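Local coordinates for acetyl-CoA acetyltransferase A (Ascaris suum, PDB 6BJA), which probably catalyses acetyl transfer between coenzyme A thioesters as a thiolase, and binds coenzyme A, at residues S30-A33 with V34-G37; T41-A44 with I45-L49; G311-E314 with E315-A318; G361-I364 with V365-V369. All blocks are in the same frame, centred on the assembly; numbering follows the deposited sequence.

The four contacts are local and follow one another along the chain. Contacts 1 and 2 both use helix 33-48: contact 1 makes its start and contact 2 its last turns, with centres about 17 Å apart. Contact 3 is a surface turn between helix 298-310 and strand 319-322. Contact 4 lies on the buried helix 357-371, with its centre about 16 Å from that of contact 2 and about 19 Å from those of contacts 1 and 3. Contacts 1 and 3 lie on opposite sides of the chain's centre. Contacts 1 and 2 thus belong to the N-terminal thiolase region and 3 and 4 to the C-terminal one, with contact 4 nearest the chain's centre.

Contact 1. Residues S30-A33 with V34-G37; sequences SLSA and VDLG
The carboxylate of D35 lies between S32 and L31. S32 OG stands over one face, 3.3 Å from D35 CG. L31 CD2 lies on the other side of the plane, displaced toward the rim, and is 3.8 Å from D35 OD2. The backbone N-H of S32 comes to the anti side of the group, on the same side of its plane as S32 OG, and bonds to D35 OD2 at 3.0 Å. It approaches 34° out of the plane, but the bond itself is nearly straight.

The partnership is mutual. D35 N donates to S32 OG at 2.9 Å, with an N-H...O angle of 169°. Together the two bonds form a capping box, with S32 as the N-cap of helix 33-48. The S32 hydroxyl sits between the backbone N and the carbonyl carbon (chi1 70°), which turns it back over the first helical turn. There it takes up an amide proton that has no earlier helical carbonyl to use. Each end of the box holds the other in place.

Backbone bonds then carry the helix on. L36 N donates to S32 O at 3.0 Å, and G37 N donates to A33 O. Beside the polar box, L31 and L36 meet at about a right angle, with L31 CD1 4.0 Å from L36 CD2.

The cap closes the loop that follows strand 11-23. A33 O also bonds to S122 OG, and the A33 side chain touches N62 and L68. V34 packs on I72 and Q75 of helix 72-79.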
# COMPACT_ATOMS: atom_id res chain seq x y z
N SER A 30 2.90 -21.50 -0.12
CA SER A 30 1.47 -21.57 -0.39
C SER A 30 0.65 -22.08 0.80
O SER A 30 -0.59 -22.08 0.75
CB SER A 30 1.22 -22.46 -1.60
OG SER A 30 1.53 -23.80 -1.30
N LEU A 31 1.34 -22.49 1.86
CA LEU A 31 0.67 -22.96 3.07
C LEU A 31 0.76 -21.94 4.19
O LEU A 31 1.81 -21.37 4.45
CB LEU A 31 1.28 -24.28 3.52
CG LEU A 31 1.14 -25.44 2.52
CD1 LEU A 31 1.67 -26.66 3.15
CD2 LEU A 31 -0.31 -25.65 2.08
N SER A 32 -0.38 -21.70 4.83
CA SER A 32 -0.48 -20.75 5.92
C SER A 32 -0.02 -21.39 7.22
O SER A 32 0.11 -22.61 7.31
CB SER A 32 -1.92 -20.28 6.07
OG SER A 32 -2.70 -21.35 6.56
N ALA A 33 0.19 -20.56 8.24
CA ALA A 33 0.45 -21.09 9.57
C ALA A 33 -0.68 -22.00 10.05
O ALA A 33 -0.45 -22.96 10.78
CB ALA A 33 0.68 -19.95 10.56
N VAL A 34 -1.92 -21.69 9.66
CA VAL A 34 -3.05 -22.55 10.00
C VAL A 34 -2.88 -23.90 9.32
O VAL A 34 -3.00 -24.95 9.97
CB VAL A 34 -4.40 -21.89 9.62
CG1 VAL A 34 -5.56 -22.90 9.67
CG2 VAL A 34 -4.65 -20.72 10.57
N ASP A 35 -2.58 -23.90 8.03
CA ASP A 35 -2.36 -25.16 7.30
C ASP A 35 -1.28 -26.00 7.98
O ASP A 35 -1.46 -27.20 8.19
CB ASP A 35 -1.96 -24.90 5.85
CG ASP A 35 -3.07 -24.24 5.04
OD1 ASP A 35 -4.28 -24.51 5.28
OD2 ASP A 35 -2.71 -23.46 4.13
N LEU A 36 -0.16 -25.39 8.34
CA LEU A 36 0.93 -26.17 8.92
C LEU A 36 0.55 -26.67 10.31
O LEU A 36 0.96 -27.76 10.72
CB LEU A 36 2.21 -25.33 8.98
CG LEU A 36 2.77 -24.80 7.66
CD1 LEU A 36 3.96 -23.90 7.92
CD2 LEU A 36 3.17 -25.98 6.76
N GLY A 37 -0.20 -25.87 11.04
CA GLY A 37 -0.66 -26.23 12.37
C GLY A 37 -1.59 -27.43 12.31
O GLY A 37 -1.54 -28.31 13.16

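Contact 2. Residues T41-A44 with I45-L49; sequences TKEA and IKRSL
E43 and R47 form an i to i+4 salt bridge on the outer, more solvent-exposed face of the last turns of helix 33-48. The E43 chain leaves with CG anti to the backbone N (chi1 -174°) and bends at chi2, which swings the carboxylate toward R47. R47 NE then donates to E43 OE2 at 2.8 Å in a nearly straight bond. OE2 uses its anti lone pair and lies at the edge of the guanidinium, close to its plane. The two flat groups stand 82° apart. R47 NH2 adds a weak bond to the same oxygen. Water 2 joins NH2 to OE2 as well, though its bond to OE2 is weak. Both side chains also touch V205.

The other carboxylate oxygen serves K46 more loosely. E43 OE1 is 4.2 Å from K46 NZ, beyond a salt bridge, and water 1 fills the link. It donates to OE1 at 3.0 Å and accepts from NZ at 3.2 Å.

The inward side is buried and closely packed. I45 CG1 lies 3.2 Å from T41 O. T41 and I45 run side by side, with T41 CG2 3.9 Å from I45 CD1. T41 OG1 bonds back to G37 O. At the end of the helix S48 OG turns onto I45 O at 2.7 Å, and it also accepts from L50 N. The backbone bond from S48 N to A44 O is already weak here, and L49 leaves the helix with positive phi.

The buried side rests on the sheet. A44 packs on V17 of strand 11-23 and on A262 and V264 of strand 257-267, while S48 reaches L14, S15 and V264.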
# COMPACT_ATOMS: atom_id res chain seq x y z
N THR A 41 -0.97 -31.01 14.13
CA THR A 41 -1.97 -31.36 15.11
C THR A 41 -2.59 -32.71 14.77
O THR A 41 -2.71 -33.57 15.62
CB THR A 41 -3.06 -30.27 15.21
OG1 THR A 41 -2.43 -29.06 15.66
CG2 THR A 41 -4.15 -30.64 16.20
N LYS A 42 -2.98 -32.88 13.51
CA LYS A 42 -3.55 -34.16 13.09
C LYS A 42 -2.55 -35.28 13.30
O LYS A 42 -2.93 -36.35 13.79
CB LYS A 42 -3.98 -34.09 11.63
CG LYS A 42 -5.26 -33.29 11.40
CD LYS A 42 -5.60 -33.31 9.91
CE LYS A 42 -7.09 -33.45 9.69
NZ LYS A 42 -7.39 -33.62 8.24
N GLU A 43 -1.26 -35.07 12.98
CA GLU A 43 -0.34 -36.20 13.09
C GLU A 43 -0.01 -36.47 14.56
O GLU A 43 0.15 -37.61 14.96
CB GLU A 43 0.93 -35.98 12.27
CG GLU A 43 1.83 -37.21 12.24
CD GLU A 43 1.30 -38.33 11.37
OE1 GLU A 43 0.46 -38.05 10.46
OE2 GLU A 43 1.75 -39.51 11.59
N ALA A 44 0.07 -35.43 15.38
CA ALA A 44 0.31 -35.65 16.80
C ALA A 44 -0.83 -36.44 17.46
O ALA A 44 -0.59 -37.28 18.32
CB ALA A 44 0.49 -34.31 17.52
N ILE A 45 -2.06 -36.16 17.06
CA ILE A 45 -3.23 -36.89 17.55
C ILE A 45 -3.13 -38.35 17.10
O ILE A 45 -3.27 -39.25 17.92
CB ILE A 45 -4.52 -36.25 17.06
CG1 ILE A 45 -4.70 -34.90 17.75
CG2 ILE A 45 -5.72 -37.15 17.35
CD1 ILE A 45 -5.83 -34.07 17.18
N LYS A 46 -2.82 -38.57 15.82
CA LYS A 46 -2.66 -39.94 15.31
C LYS A 46 -1.64 -40.73 16.13
O LYS A 46 -1.88 -41.88 16.50
CB LYS A 46 -2.24 -39.91 13.84
CG LYS A 46 -3.39 -39.45 12.90
CD LYS A 46 -2.91 -39.23 11.47
CE LYS A 46 -4.02 -38.64 10.58
NZ LYS A 46 -3.51 -38.38 9.20
N ARG A 47 -0.50 -40.12 16.41
CA ARG A 47 0.56 -40.87 17.07
C ARG A 47 0.35 -40.95 18.59
O ARG A 47 0.99 -41.78 19.26
CB ARG A 47 1.93 -40.27 16.71
CG ARG A 47 2.21 -40.28 15.21
CD ARG A 47 3.65 -40.02 14.88
NE ARG A 47 3.87 -39.95 13.44
CZ ARG A 47 5.07 -39.93 12.87
NH1 ARG A 47 6.16 -39.94 13.60
NH2 ARG A 47 5.18 -39.88 11.55
N SER A 48 -0.56 -40.15 19.13
CA SER A 48 -0.91 -40.25 20.54
C SER A 48 -1.76 -41.48 20.86
O SER A 48 -1.85 -41.89 22.00
CB SER A 48 -1.69 -39.03 21.01
OG SER A 48 -3.04 -39.09 20.60
N LEU A 49 -2.37 -42.02 19.81
CA LEU A 49 -3.28 -43.17 19.87
C LEU A 49 -4.61 -42.86 20.54
O LEU A 49 -5.40 -43.77 20.79
CB LEU A 49 -2.62 -44.34 20.58
CG LEU A 49 -1.23 -44.70 20.05
CD1 LEU A 49 -0.69 -45.88 20.81
CD2 LEU A 49 -1.28 -44.98 18.55
O HOH W 1 -0.72 -39.76 8.34
O HOH W 2 3.72 -39.84 9.00

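Contact 3. Residues G311-E314 with E315-A318; sequences GLDE and ESIA
S316 OG faces two acceptors of D313 at once. It lies 3.0 Å from D313 O and 3.0 Å from D313 OD1. The hydroxyl has one proton for the pair. The amide of the same serine helps to hold the two residues together. S316 N donates to D313 O at 3.0 Å, and weakly to OD1. The amide reaches D313 O from above the carbonyl plane, 50° out of it. D313 CG stands between its backbone N and carbonyl carbon (chi1 49°), which folds the carboxylate over the turn toward S316.

The next step repeats the i to i+3 pattern of a short 3-10 turn. I317 N donates to E314 O at 3.2 Å. Water 3 bridges E314 O and I317 O, giving protons to both.

The outer side of the turn is acidic. D313 OD1 comes within 3.7 Å of E315 OE1, and the carboxylates of D313 and E315 are steeply inclined to each other. Water 4 lies between E314 OE1 and E315 OE1, close to both. The gathered charge would probably raise the affinity of these groups for protons.

Among the apolar side chains, L312 CD1 comes 4.3 Å from I317 CD1. The other L312 methyl, CD2, lies 3.8 Å from S316 OG. The turn joins helix 298-310, which ends in a Schellman motif at G311, to strand 319-322. L312 and I317 both pack inward on L307 of that helix, on L377 of strand 377-384 and on L393 of strand 388-396.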
# COMPACT_ATOMS: atom_id res chain seq x y z
N GLY A 311 16.50 -30.57 42.21
CA GLY A 311 17.52 -31.28 42.94
C GLY A 311 18.52 -31.97 42.04
O GLY A 311 19.11 -32.99 42.40
N LEU A 312 18.73 -31.40 40.86
CA LEU A 312 19.66 -31.95 39.88
C LEU A 312 20.83 -31.00 39.65
O LEU A 312 20.78 -29.84 40.04
CB LEU A 312 18.94 -32.20 38.55
CG LEU A 312 17.79 -33.21 38.58
CD1 LEU A 312 17.06 -33.21 37.25
CD2 LEU A 312 18.31 -34.59 38.90
N ASP A 313 21.88 -31.50 39.03
CA ASP A 313 22.92 -30.61 38.53
C ASP A 313 23.12 -30.91 37.06
O ASP A 313 22.49 -31.82 36.51
CB ASP A 313 24.22 -30.76 39.33
CG ASP A 313 24.65 -32.19 39.49
OD1 ASP A 313 24.44 -32.99 38.55
OD2 ASP A 313 25.22 -32.51 40.56
N GLU A 314 23.95 -30.09 36.43
CA GLU A 314 24.16 -30.16 34.99
C GLU A 314 24.56 -31.55 34.52
O GLU A 314 24.18 -32.00 33.43
CB GLU A 314 25.23 -29.16 34.57
CG GLU A 314 24.80 -27.71 34.62
CD GLU A 314 24.75 -27.13 36.04
OE1 GLU A 314 25.17 -27.81 37.00
OE2 GLU A 314 24.29 -25.98 36.18
N GLU A 315 25.36 -32.25 35.33
CA GLU A 315 25.87 -33.56 34.95
C GLU A 315 24.79 -34.64 34.88
O GLU A 315 24.98 -35.68 34.24
CB GLU A 315 26.96 -33.99 35.94
CG GLU A 315 28.27 -33.23 35.77
CD GLU A 315 28.19 -31.74 36.11
OE1 GLU A 315 27.43 -31.36 37.03
OE2 GLU A 315 28.91 -30.95 35.46
N SER A 316 23.66 -34.40 35.55
CA SER A 316 22.49 -35.29 35.54
C SER A 316 21.84 -35.39 34.16
O SER A 316 21.05 -36.29 33.92
CB SER A 316 21.42 -34.81 36.52
OG SER A 316 21.93 -34.47 37.80
N ILE A 317 22.15 -34.43 33.30
CA ILE A 317 21.38 -34.22 32.07
C ILE A 317 22.13 -34.82 30.89
O ILE A 317 23.28 -34.48 30.62
CB ILE A 317 21.14 -32.71 31.83
CG1 ILE A 317 20.46 -32.08 33.05
CG2 ILE A 317 20.37 -32.47 30.53
CD1 ILE A 317 19.13 -32.69 33.50
N ALA A 318 21.48 -35.73 30.18
CA ALA A 318 22.11 -36.41 29.07
C ALA A 318 22.26 -35.53 27.83
O ALA A 318 23.29 -35.56 27.16
CB ALA A 318 21.32 -37.66 28.71
O HOH W 3 25.06 -32.37 30.85
O HOH W 4 27.57 -29.01 38.22

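Contact 4. Residues G361-I364 with V365-V369; sequences GARI and VVTLV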
# COMPACT_ATOMS: atom_id res chain seq x y z
N GLY A 361 9.92 -23.19 19.95
CA GLY A 361 9.81 -23.73 21.29
C GLY A 361 9.39 -25.18 21.31
O GLY A 361 10.05 -26.04 21.89
N ALA A 362 8.29 -25.49 20.63
CA ALA A 362 7.86 -26.88 20.54
C ALA A 362 8.82 -27.72 19.68
O ALA A 362 9.04 -28.90 19.94
CB ALA A 362 6.47 -26.95 19.99
N ARG A 363 9.40 -27.10 18.66
CA ARG A 363 10.27 -27.82 17.74
C ARG A 363 11.48 -28.36 18.51
O ARG A 363 11.86 -29.52 18.32
CB ARG A 363 10.70 -26.91 16.58
CG ARG A 363 11.14 -27.64 15.30
CD ARG A 363 12.54 -28.24 15.39
NE ARG A 363 13.56 -27.20 15.60
CZ ARG A 363 14.79 -27.44 16.05
NH1 ARG A 363 15.15 -28.67 16.40
NH2 ARG A 363 15.64 -26.44 16.18
N ILE A 364 12.08 -27.57 19.40
CA ILE A 364 13.24 -28.10 20.12
C ILE A 364 12.85 -29.15 21.17
O ILE A 364 13.62 -30.07 21.44
CB ILE A 364 14.10 -26.99 20.79
CG1 ILE A 364 13.37 -26.25 21.91
CG2 ILE A 364 14.60 -26.04 19.71
CD1 ILE A 364 14.31 -25.35 22.80
N VAL A 365 11.64 -29.07 21.71
CA VAL A 365 11.17 -30.14 22.58
C VAL A 365 10.98 -31.44 21.79
O VAL A 365 11.35 -32.53 22.26
CB VAL A 365 9.85 -29.76 23.28
CG1 VAL A 365 9.26 -30.94 24.02
CG2 VAL A 365 10.08 -28.59 24.24
N VAL A 366 10.40 -31.35 20.60
CA VAL A 366 10.26 -32.51 19.73
C VAL A 366 11.62 -33.13 19.42
O VAL A 366 11.81 -34.34 19.59
CB VAL A 366 9.53 -32.14 18.41
CG1 VAL A 366 9.60 -33.29 17.42
CG2 VAL A 366 8.09 -31.76 18.70
N THR A 367 12.60 -32.33 19.01
CA THR A 367 13.92 -32.84 18.70
C THR A 367 14.59 -33.45 19.92
O THR A 367 15.21 -34.54 19.83
CB THR A 367 14.76 -31.73 18.10
OG1 THR A 367 14.15 -31.34 16.86
CG2 THR A 367 16.19 -32.18 17.83
N LEU A 368 14.45 -32.81 21.08
CA LEU A 368 15.00 -33.35 22.31
C LEU A 368 14.41 -34.72 22.64
O LEU A 368 15.14 -35.67 22.96
CB LEU A 368 14.78 -32.38 23.48
CG LEU A 368 15.28 -32.87 24.83
CD1 LEU A 368 16.80 -32.95 24.83
CD2 LEU A 368 14.78 -31.96 25.94
N VAL A 369 13.08 -34.81 22.61
CA VAL A 369 12.39 -36.03 22.99
C VAL A 369 12.93 -37.18 22.15
O VAL A 369 13.23 -38.25 22.68
CB VAL A 369 10.86 -35.87 22.81
CG1 VAL A 369 10.15 -37.24 22.78
CG2 VAL A 369 10.29 -35.00 23.93
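R363 and T367 lie one turn apart on helix 357-371, a buried helix whose place is consistent with the central helical layer of the five-layered thiolase fold. Their side chains cross obliquely. R363 starts with CG anti to the backbone N (chi1 -157°), then bends at both chi2 and chi3. These bends curl the chain round against the helix, and its end meets T367 on the next turn. R363 NH1 donates to T367 OG1 at 2.9 Å. The hydroxyl lies at the edge of the guanidinium, only 6° out of its plane. The same OG1 is bonded to E203 OE1, so this buried hydroxyl has two polar partners. I364 CG2 covers one guanidinium face, 3.7 Å above the plane and offset toward the rim. One edge and one face of the group are thus held within this single helix.

The R363 side chain is about 7 Å from that of H355, a predicted active-site proton acceptor, and about 12 Å from bound coenzyme A. It thus probably lies near the reaction centre, though well short of the cofactor. R363 also packs on R18 and I21 of strand 11-23. On other sides of the helix, V365 meets M99 and I102 of helix 97-110, and L368 meets L319 of strand 319-322.

The valines settle against the backbone of the preceding turn. V365 CG2 is 3.5 Å from G361 O. The hydrogen bond from V365 N to that same oxygen is weak. V366 N makes a firmer one to A362 O, and V366 CG2 rests 3.3 Å from A362 O.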